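450aa long hypothetical fmu protein (Pyrococcus horikoshii, PDB 2YXL) probably methylates carbon 5 of cytidine in RNA, using S-adenosyl-L-methionine as methyl donor. Local coordinates at residues E246-A251 / G271-H276; S215-T220 / S418-G423; I253-K258 / R384-T389. All coordinates share one frame; numbering follows the deposited sequence.

Contact 1 (E246-A251 / G271-H276); sequences EASAVA and GGKTTH. With SFG (sinefungin), chain B.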
loop_
_atom_site.group_PDB
_atom_site.type_symbol
_atom_site.label_atom_id
_atom_site.label_comp_id
_atom_site.label_asym_id
_atom_site.label_seq_id
_atom_site.Cartn_x
_atom_site.Cartn_y
_atom_site.Cartn_z
ATOM N N GLU A 246 6.501 -1.456 9.146
ATOM C CA GLU A 246 6.948 -2.141 10.358
ATOM C C GLU A 246 6.336 -3.545 10.473
ATOM O O GLU A 246 7.045 -4.514 10.754
ATOM C CB GLU A 246 6.629 -1.304 11.602
ATOM C CG GLU A 246 7.236 -1.841 12.894
ATOM C CD GLU A 246 6.691 -1.148 14.126
ATOM O OE1 GLU A 246 7.398 -0.283 14.687
ATOM O OE2 GLU A 246 5.550 -1.449 14.532
ATOM N N ALA A 247 5.028 -3.639 10.240
ATOM C CA ALA A 247 4.301 -4.909 10.302
ATOM C C ALA A 247 4.877 -5.975 9.360
ATOM O O ALA A 247 4.970 -7.149 9.721
ATOM C CB ALA A 247 2.821 -4.686 10.023
ATOM N N SER A 248 5.275 -5.551 8.162
ATOM C CA SER A 248 5.884 -6.446 7.185
ATOM C C SER A 248 7.264 -6.945 7.611
ATOM O O SER A 248 7.627 -8.088 7.327
ATOM C CB SER A 248 5.969 -5.764 5.824
ATOM O OG SER A 248 4.676 -5.523 5.297
ATOM N N ALA A 249 8.024 -6.089 8.291
ATOM C CA ALA A 249 9.348 -6.456 8.801
ATOM C C ALA A 249 9.271 -7.495 9.920
ATOM O O ALA A 249 10.134 -8.368 10.017
ATOM C CB ALA A 249 10.086 -5.229 9.281
ATOM N N VAL A 250 8.242 -7.382 10.760
ATOM C CA VAL A 250 7.999 -8.318 11.860
ATOM C C VAL A 250 7.748 -9.740 11.337
ATOM O O VAL A 250 8.231 -10.717 11.919
ATOM C CB VAL A 250 6.811 -7.842 12.749
ATOM C CG1 VAL A 250 6.364 -8.934 13.724
ATOM C CG2 VAL A 250 7.181 -6.570 13.504
ATOM N N ALA A 251 7.008 -9.839 10.233
ATOM C CA ALA A 251 6.693 -11.121 9.598
ATOM C C ALA A 251 7.918 -12.022 9.443
ATOM O O ALA A 251 7.936 -13.134 9.973
ATOM C CB ALA A 251 6.009 -10.901 8.250
ATOM N N GLY A 271 9.440 -7.910 -3.227
ATOM C CA GLY A 271 10.536 -8.523 -2.483
ATOM C C GLY A 271 10.936 -7.896 -1.163
ATOM O O GLY A 271 12.075 -8.058 -0.723
ATOM N N GLY A 272 10.005 -7.191 -0.525
ATOM C CA GLY A 272 10.258 -6.591 0.783
ATOM C C GLY A 272 10.615 -7.630 1.828
ATOM O O GLY A 272 11.569 -7.453 2.592
ATOM N N LYS A 273 9.858 -8.724 1.853
ATOM C CA LYS A 273 10.057 -9.767 2.855
ATOM C C LYS A 273 11.133 -10.781 2.477
ATOM O O LYS A 273 11.910 -11.202 3.335
ATOM C CB LYS A 273 8.741 -10.463 3.192
ATOM C CG LYS A 273 7.756 -9.569 3.907
ATOM C CD LYS A 273 6.529 -10.335 4.350
ATOM C CE LYS A 273 5.419 -9.392 4.801
ATOM N NZ LYS A 273 4.925 -8.511 3.702
ATOM N N THR A 274 11.190 -11.166 1.203
ATOM C CA THR A 274 12.207 -12.122 0.744
ATOM C C THR A 274 13.626 -11.559 0.861
ATOM O O THR A 274 14.566 -12.299 1.144
ATOM C CB THR A 274 11.935 -12.684 -0.687
ATOM O OG1 THR A 274 13.151 -13.193 -1.249
ATOM C CG2 THR A 274 11.378 -11.628 -1.604
ATOM N N THR A 275 13.769 -10.253 0.666
ATOM C CA THR A 275 15.055 -9.591 0.868
ATOM C C THR A 275 15.410 -9.496 2.362
ATOM O O THR A 275 16.587 -9.488 2.729
ATOM C CB THR A 275 15.113 -8.207 0.155
ATOM O OG1 THR A 275 16.477 -7.837 -0.073
ATOM C CG2 THR A 275 14.414 -7.119 0.962
ATOM N N HIS A 276 14.384 -9.445 3.212
ATOM C CA HIS A 276 14.548 -9.445 4.667
ATOM C C HIS A 276 14.921 -10.840 5.185
ATOM O O HIS A 276 15.743 -10.970 6.093
ATOM C CB HIS A 276 13.263 -8.940 5.332
ATOM C CG HIS A 276 13.416 -8.567 6.776
ATOM N ND1 HIS A 276 14.640 -8.331 7.366
ATOM C CD2 HIS A 276 12.489 -8.348 7.739
ATOM C CE1 HIS A 276 14.461 -8.009 8.636
ATOM N NE2 HIS A 276 13.164 -8.010 8.886
HETATM N N SFG B . 5.562 -10.604 -0.079
HETATM C CA SFG B . 5.693 -9.445 -0.982
HETATM C C SFG B . 6.637 -8.395 -0.362
HETATM O O SFG B . 7.202 -7.600 -1.142
HETATM O OXT SFG B . 6.788 -8.414 0.879
HETATM C CB SFG B . 4.305 -8.848 -1.287
HETATM C CG SFG B . 3.432 -9.844 -2.073
HETATM C CD SFG B . 2.069 -9.259 -2.476
HETATM N NE SFG B . 1.306 -8.954 -1.258
HETATM C "C5'" SFG B . 1.227 -10.250 -3.310
HETATM C "C4'" SFG B . 1.960 -10.842 -4.541
HETATM O "O4'" SFG B . 1.361 -12.139 -4.775
HETATM C "C3'" SFG B . 1.749 -10.051 -5.844
HETATM O "O3'" SFG B . 3.028 -9.641 -6.347
HETATM C "C2'" SFG B . 1.087 -11.056 -6.799
HETATM O "O2'" SFG B . 1.619 -10.943 -8.125
HETATM C "C1'" SFG B . 1.513 -12.385 -6.186
HETATM N N9 SFG B . 0.653 -13.548 -6.552
HETATM C C8 SFG B . -0.682 -13.577 -6.578
HETATM N N7 SFG B . -1.098 -14.792 -6.938
HETATM C C5 SFG B . -0.021 -15.545 -7.143
HETATM C C6 SFG B . 0.172 -16.870 -7.528
HETATM N N6 SFG B . -0.866 -17.665 -7.777
HETATM N N1 SFG B . 1.428 -17.337 -7.646
HETATM C C2 SFG B . 2.471 -16.555 -7.400
HETATM N N3 SFG B . 2.319 -15.288 -7.032
HETATM C C4 SFG B . 1.092 -14.757 -6.895
#

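Contact 2 (S215-T220 / S418-G423); sequences SERVPT and SPYDPG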
loop_
_atom_site.group_PDB
_atom_site.type_symbol
_atom_site.label_atom_id
_atom_site.label_comp_id
_atom_site.label_asym_id
_atom_site.label_seq_id
_atom_site.Cartn_x
_atom_site.Cartn_y
_atom_site.Cartn_z
ATOM N N SER A 215 12.072 2.820 14.952
ATOM C CA SER A 215 11.033 1.942 15.495
ATOM C C SER A 215 11.487 1.259 16.778
ATOM O O SER A 215 12.617 0.781 16.870
ATOM C CB SER A 215 10.624 0.882 14.470
ATOM O OG SER A 215 9.965 -0.214 15.091
ATOM N N GLU A 216 10.591 1.216 17.759
ATOM C CA GLU A 216 10.865 0.576 19.039
ATOM C C GLU A 216 10.630 -0.927 18.991
ATOM O O GLU A 216 11.126 -1.662 19.849
ATOM C CB GLU A 216 10.012 1.198 20.141
ATOM C CG GLU A 216 10.327 2.660 20.410
ATOM C CD GLU A 216 9.636 3.195 21.650
ATOM O OE1 GLU A 216 9.716 4.422 21.887
ATOM O OE2 GLU A 216 9.020 2.398 22.393
ATOM N N ARG A 217 9.878 -1.377 17.988
ATOM C CA ARG A 217 9.510 -2.785 17.864
ATOM C C ARG A 217 10.503 -3.556 17.002
ATOM O O ARG A 217 10.834 -4.702 17.304
ATOM C CB ARG A 217 8.090 -2.926 17.311
ATOM C CG ARG A 217 7.025 -2.319 18.209
ATOM C CD ARG A 217 5.627 -2.719 17.770
ATOM N NE ARG A 217 4.615 -1.965 18.501
ATOM C CZ ARG A 217 3.964 -0.915 18.015
ATOM N NH1 ARG A 217 3.068 -0.293 18.768
ATOM N NH2 ARG A 217 4.198 -0.490 16.777
ATOM N N VAL A 218 10.958 -2.929 15.922
ATOM C CA VAL A 218 12.046 -3.475 15.111
ATOM C C VAL A 218 13.037 -2.356 14.739
ATOM O O VAL A 218 12.776 -1.543 13.850
ATOM C CB VAL A 218 11.537 -4.368 13.912
ATOM C CG1 VAL A 218 10.152 -3.965 13.458
ATOM C CG2 VAL A 218 12.534 -4.419 12.754
ATOM N N PRO A 219 14.169 -2.301 15.466
ATOM C CA PRO A 219 15.171 -1.234 15.390
ATOM C C PRO A 219 15.840 -1.056 14.023
ATOM O O PRO A 219 16.630 -0.122 13.849
ATOM C CB PRO A 219 16.203 -1.650 16.446
ATOM C CG PRO A 219 15.466 -2.565 17.363
ATOM C CD PRO A 219 14.543 -3.316 16.467
ATOM N N THR A 220 15.530 -1.929 13.066
ATOM C CA THR A 220 16.017 -1.750 11.697
ATOM C C THR A 220 15.014 -0.977 10.838
ATOM O O THR A 220 15.309 -0.625 9.691
ATOM C CB THR A 220 16.383 -3.087 11.019
ATOM O OG1 THR A 220 15.336 -4.040 11.225
ATOM C CG2 THR A 220 17.681 -3.633 11.579
ATOM N N SER A 418 4.495 -11.229 20.661
ATOM C CA SER A 418 5.238 -10.019 20.301
ATOM C C SER A 418 5.239 -9.725 18.804
ATOM O O SER A 418 5.322 -10.646 17.996
ATOM C CB SER A 418 6.669 -10.094 20.821
ATOM O OG SER A 418 6.695 -9.832 22.208
ATOM N N PRO A 419 5.181 -8.431 18.429
ATOM C CA PRO A 419 5.044 -7.277 19.312
ATOM C C PRO A 419 3.634 -6.678 19.352
ATOM O O PRO A 419 3.411 -5.669 20.024
ATOM C CB PRO A 419 6.016 -6.277 18.684
ATOM C CG PRO A 419 6.048 -6.653 17.185
ATOM C CD PRO A 419 5.363 -7.998 17.034
ATOM N N TYR A 420 2.692 -7.293 18.646
ATOM C CA TYR A 420 1.358 -6.716 18.500
ATOM C C TYR A 420 0.304 -7.397 19.375
ATOM O O TYR A 420 0.612 -7.879 20.463
ATOM C CB TYR A 420 0.940 -6.679 17.023
ATOM C CG TYR A 420 1.912 -5.941 16.124
ATOM C CD1 TYR A 420 2.656 -6.627 15.162
ATOM C CD2 TYR A 420 2.098 -4.559 16.239
ATOM C CE1 TYR A 420 3.554 -5.956 14.330
ATOM C CE2 TYR A 420 2.993 -3.880 15.415
ATOM C CZ TYR A 420 3.716 -4.585 14.461
ATOM O OH TYR A 420 4.603 -3.927 13.639
ATOM N N ASP A 421 -0.935 -7.423 18.894
ATOM C CA ASP A 421 -2.073 -7.880 19.687
ATOM C C ASP A 421 -2.608 -9.246 19.247
ATOM O O ASP A 421 -2.275 -9.716 18.159
ATOM C CB ASP A 421 -3.179 -6.820 19.650
ATOM C CG ASP A 421 -2.816 -5.569 20.435
ATOM O OD1 ASP A 421 -1.716 -5.521 21.034
ATOM O OD2 ASP A 421 -3.635 -4.630 20.455
ATOM N N PRO A 422 -3.422 -9.898 20.102
ATOM C CA PRO A 422 -4.020 -11.174 19.713
ATOM C C PRO A 422 -5.041 -11.004 18.596
ATOM O O PRO A 422 -5.766 -10.006 18.569
ATOM C CB PRO A 422 -4.730 -11.640 20.992
ATOM C CG PRO A 422 -4.156 -10.817 22.093
ATOM C CD PRO A 422 -3.817 -9.511 21.469
ATOM N N GLY A 423 -5.080 -11.970 17.681
ATOM C CA GLY A 423 -6.130 -12.039 16.667
ATOM C C GLY A 423 -7.393 -12.652 17.248
ATOM O O GLY A 423 -7.497 -12.850 18.460
#

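Contact 3 (I253-K258 / R384-T389); sequences IVLDPK and RLLYTT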
loop_
_atom_site.group_PDB
_atom_site.type_symbol
_atom_site.label_atom_id
_atom_site.label_comp_id
_atom_site.label_asym_id
_atom_site.label_seq_id
_atom_site.Cartn_x
_atom_site.Cartn_y
_atom_site.Cartn_z
ATOM N N ILE A 253 10.873 -11.774 10.800
ATOM C CA ILE A 253 11.514 -12.025 12.095
ATOM C C ILE A 253 10.788 -13.138 12.857
ATOM O O ILE A 253 11.424 -13.977 13.491
ATOM C CB ILE A 253 11.633 -10.722 12.946
ATOM C CG1 ILE A 253 12.614 -9.749 12.288
ATOM C CG2 ILE A 253 12.093 -11.027 14.382
ATOM C CD1 ILE A 253 12.384 -8.284 12.639
ATOM N N VAL A 254 9.459 -13.142 12.770
ATOM C CA VAL A 254 8.625 -14.153 13.427
ATOM C C VAL A 254 8.867 -15.566 12.868
ATOM O O VAL A 254 9.065 -16.508 13.639
ATOM C CB VAL A 254 7.119 -13.762 13.377
ATOM C CG1 VAL A 254 6.211 -14.963 13.663
ATOM C CG2 VAL A 254 6.840 -12.632 14.362
ATOM N N LEU A 255 8.864 -15.695 11.539
ATOM C CA LEU A 255 9.155 -16.962 10.863
ATOM C C LEU A 255 10.525 -17.488 11.293
ATOM O O LEU A 255 10.718 -18.702 11.470
ATOM C CB LEU A 255 9.130 -16.782 9.340
ATOM C CG LEU A 255 8.569 -17.868 8.403
ATOM C CD1 LEU A 255 9.300 -17.835 7.063
ATOM C CD2 LEU A 255 8.586 -19.289 8.970
ATOM N N ASP A 256 11.465 -16.552 11.445
ATOM C CA ASP A 256 12.796 -16.811 11.995
ATOM C C ASP A 256 13.632 -17.799 11.165
ATOM O O ASP A 256 13.967 -18.884 11.644
ATOM C CB ASP A 256 12.688 -17.257 13.462
ATOM C CG ASP A 256 14.026 -17.271 14.172
ATOM O OD1 ASP A 256 14.177 -18.073 15.117
ATOM O OD2 ASP A 256 14.924 -16.485 13.788
ATOM N N PRO A 257 13.977 -17.423 9.917
ATOM C CA PRO A 257 14.820 -18.291 9.099
ATOM C C PRO A 257 16.274 -18.280 9.564
ATOM O O PRO A 257 16.786 -17.234 9.972
ATOM C CB PRO A 257 14.692 -17.684 7.701
ATOM C CG PRO A 257 14.423 -16.245 7.948
ATOM C CD PRO A 257 13.598 -16.190 9.199
ATOM N N LYS A 258 16.922 -19.441 9.506
ATOM C CA LYS A 258 18.303 -19.578 9.954
ATOM C C LYS A 258 19.261 -19.770 8.779
ATOM O O LYS A 258 18.893 -20.395 7.781
ATOM C CB LYS A 258 18.441 -20.740 10.951
ATOM C CG LYS A 258 17.669 -20.559 12.259
ATOM C CD LYS A 258 18.025 -19.241 12.952
ATOM C CE LYS A 258 17.225 -19.033 14.232
ATOM N NZ LYS A 258 17.534 -20.064 15.269
ATOM N N ARG A 384 8.301 -24.959 9.514
ATOM C CA ARG A 384 7.316 -23.955 9.924
ATOM C C ARG A 384 6.730 -23.172 8.749
ATOM O O ARG A 384 7.413 -22.895 7.764
ATOM C CB ARG A 384 7.914 -22.983 10.946
ATOM C CG ARG A 384 8.072 -23.564 12.346
ATOM C CD ARG A 384 8.400 -22.489 13.365
ATOM N NE ARG A 384 8.502 -23.031 14.719
ATOM C CZ ARG A 384 8.628 -22.293 15.820
ATOM N NH1 ARG A 384 8.664 -20.969 15.742
ATOM N NH2 ARG A 384 8.713 -22.880 17.005
ATOM N N LEU A 385 5.454 -22.818 8.874
ATOM C CA LEU A 385 4.747 -22.040 7.873
ATOM C C LEU A 385 4.238 -20.756 8.521
ATOM O O LEU A 385 3.586 -20.803 9.566
ATOM C CB LEU A 385 3.559 -22.843 7.323
ATOM C CG LEU A 385 2.910 -22.534 5.961
ATOM C CD1 LEU A 385 1.622 -23.326 5.808
ATOM C CD2 LEU A 385 2.630 -21.062 5.727
ATOM N N LEU A 386 4.539 -19.613 7.913
ATOM C CA LEU A 386 3.924 -18.359 8.336
ATOM C C LEU A 386 2.998 -17.828 7.258
ATOM O O LEU A 386 3.396 -17.659 6.103
ATOM C CB LEU A 386 4.962 -17.299 8.727
ATOM C CG LEU A 386 4.410 -15.904 9.073
ATOM C CD1 LEU A 386 3.601 -15.884 10.374
ATOM C CD2 LEU A 386 5.530 -14.879 9.127
ATOM N N TYR A 387 1.755 -17.585 7.654
ATOM C CA TYR A 387 0.764 -17.000 6.777
ATOM C C TYR A 387 0.514 -15.560 7.217
ATOM O O TYR A 387 0.230 -15.299 8.390
ATOM C CB TYR A 387 -0.522 -17.829 6.826
ATOM C CG TYR A 387 -1.682 -17.267 6.036
ATOM C CD1 TYR A 387 -1.807 -17.512 4.666
ATOM C CD2 TYR A 387 -2.672 -16.515 6.664
ATOM C CE1 TYR A 387 -2.887 -17.011 3.938
ATOM C CE2 TYR A 387 -3.755 -16.007 5.945
ATOM C CZ TYR A 387 -3.854 -16.260 4.586
ATOM O OH TYR A 387 -4.918 -15.749 3.881
ATOM N N THR A 388 0.650 -14.630 6.279
ATOM C CA THR A 388 0.365 -13.225 6.549
ATOM C C THR A 388 -0.430 -12.607 5.418
ATOM O O THR A 388 -0.266 -12.980 4.256
ATOM C CB THR A 388 1.648 -12.363 6.750
ATOM O OG1 THR A 388 2.463 -12.411 5.573
ATOM C CG2 THR A 388 2.452 -12.819 7.952
ATOM N N THR A 389 -1.308 -11.678 5.785
ATOM C CA THR A 389 -1.934 -10.757 4.845
ATOM C C THR A 389 -1.843 -9.347 5.425
ATOM O O THR A 389 -1.625 -9.171 6.630
ATOM C CB THR A 389 -3.431 -11.076 4.602
ATOM O OG1 THR A 389 -4.199 -10.681 5.747
ATOM C CG2 THR A 389 -3.653 -12.564 4.310
#

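Contact 1 (E246-A251 / G271-H276)
K273 reaches from its own helix to S248 on the facing one, and between them its chain passes the carboxylate of sinefungin. The ammonium NZ gives weak bonds to S248 OG and to OXT of the ligand, each 3.4 Å long; its stronger partner is D337, in a salt bridge. A bend at the last torsion of the chain (chi4 63°) turns NZ aside, while CE, just before the bend, lies 3.8 Å from the methyl CB of A251. The backbone grips the same carboxylate: G271 N and G272 N both donate to ligand O, the latter at 2.9 Å, and K273 N donates to OXT at 3.2 Å. Three successive amides leading into helix 272-280 thus hold the amino-acid end of the ligand, and the helix dipole probably favours its negative charge. This glycine-rich turn is part of the cofactor site, where S-adenosyl-L-methionine is predicted to bind as sinefungin does. A methionine in place of this lysine would probably leave D337 without its charged mate and the carboxylate held chiefly by backbone amides. One turn further on, the imidazole of H276 approaches A249 edge-on, its NE2 3.3 Å from A249 O, and CG anti to the backbone N (chi1 -165°) extends the ring toward that helix. The axes of 246-251 and 272-276 approach to 9.3 Å, crossing at -44°. F441 of strand 441-447 touches both S248 and K273, and R190 of strand 186-191 touches H276, so the pair meets strands of both sheets.

Contact 2 (S215-T220 / S418-G423)
R217 lays its extended side chain across P419 and Y420 at about a right angle to each. The close part is apolar: R217 CD sits 3.7 Å from P419 CB and equally 3.7 Å from Y420 CE2, so one methylene fills the angle between proline and phenol ring. Beyond it the guanidinium carries on with one face toward Y420 CE2, NH2 of R217 lying 3.8 Å from that atom; the two planes are 49° apart, which rules out a parallel stack. P419 follows a cis peptide bond, and its CG lies over one face of the neighbouring Y420 ring, offset toward the rim. The polar ends turn to a buried carboxylate: R217 NH2 forms a salt bridge and Y420 OH a hydrogen bond with OE2 of E246, and R217 NH2 also bonds to H436 O. S215 OG fixes the loop's bend as an ST turn and ST motif together, accepting from two backbone amides. The bond from V218 N to S215 OG is 3.0 Å and nearly straight (172°). On the looser side R217 and P419 are partly exposed, whereas Y420 is buried, its ring edge-to-face with H436. The contact joins the ferredoxin-like part, through the turn between strands 212-214 and 221-225, to the methyltransferase part entering strand 421-422; helix 246-255 touches both, V218 through E246 and I253, P419 and Y420 through V250.

Contact 3 (I253-K258 / R384-T389)
Helix 246-255 ends here against strand 383-389 of the methyltransferase sheet, and L255 of its last turn meets L386 of the strand. The branch carbon L255 CG packs 3.7 Å from L386 CB, and L255 CD2 reaches along the strand to R384 O at 4.0 Å. With CG anti to the backbone N (chi1 175°), L386 sends its CD2 back to within 4.1 Å of L255 CB. V254 adds a more distant touch, its CG1 4.3 Å from L386 CD1. Beside these, the CB of R384 lies 4.2 Å from L255 CD2, so the foot of the arginine borders the leucine cluster, while its NE makes a long, weak ion pair with E447. The helix stops at D256, whose positive phi (62°) breaks the helical path. L335 of strand 331-337 and L277 of helix 272-280 also touch L255, and L445 of strand 441-447 touches L386. A helix packed by branched aliphatic side chains on parallel strands 331-337 and 383-389, with 441-447 running antiparallel beside the latter, is characteristic of the Rossmann-like fold of class I methyltransferases.

Contacts 1 and 3 use successive parts of helix 246-255; contact 2 meets contact 1 at E246 and contact 3 at I253. Burial is deepest in contact 1, which mixes charge, backbone amides and ligand. Contacts 2 and 3 are both partly buried and have no hydrogen bond across their segments, but contact 3 is aliphatic whereas contact 2 turns its polar ends to E246. Seams run between them: A251 O touches L386 CD2, V250 packs on P419, and I253 meets both V218 and H276. The ligand-holding helix start, the central sheet and the ferredoxin-like region are thus gathered about one helix, with polar chemistry at its beginning and apolar chemistry at its end.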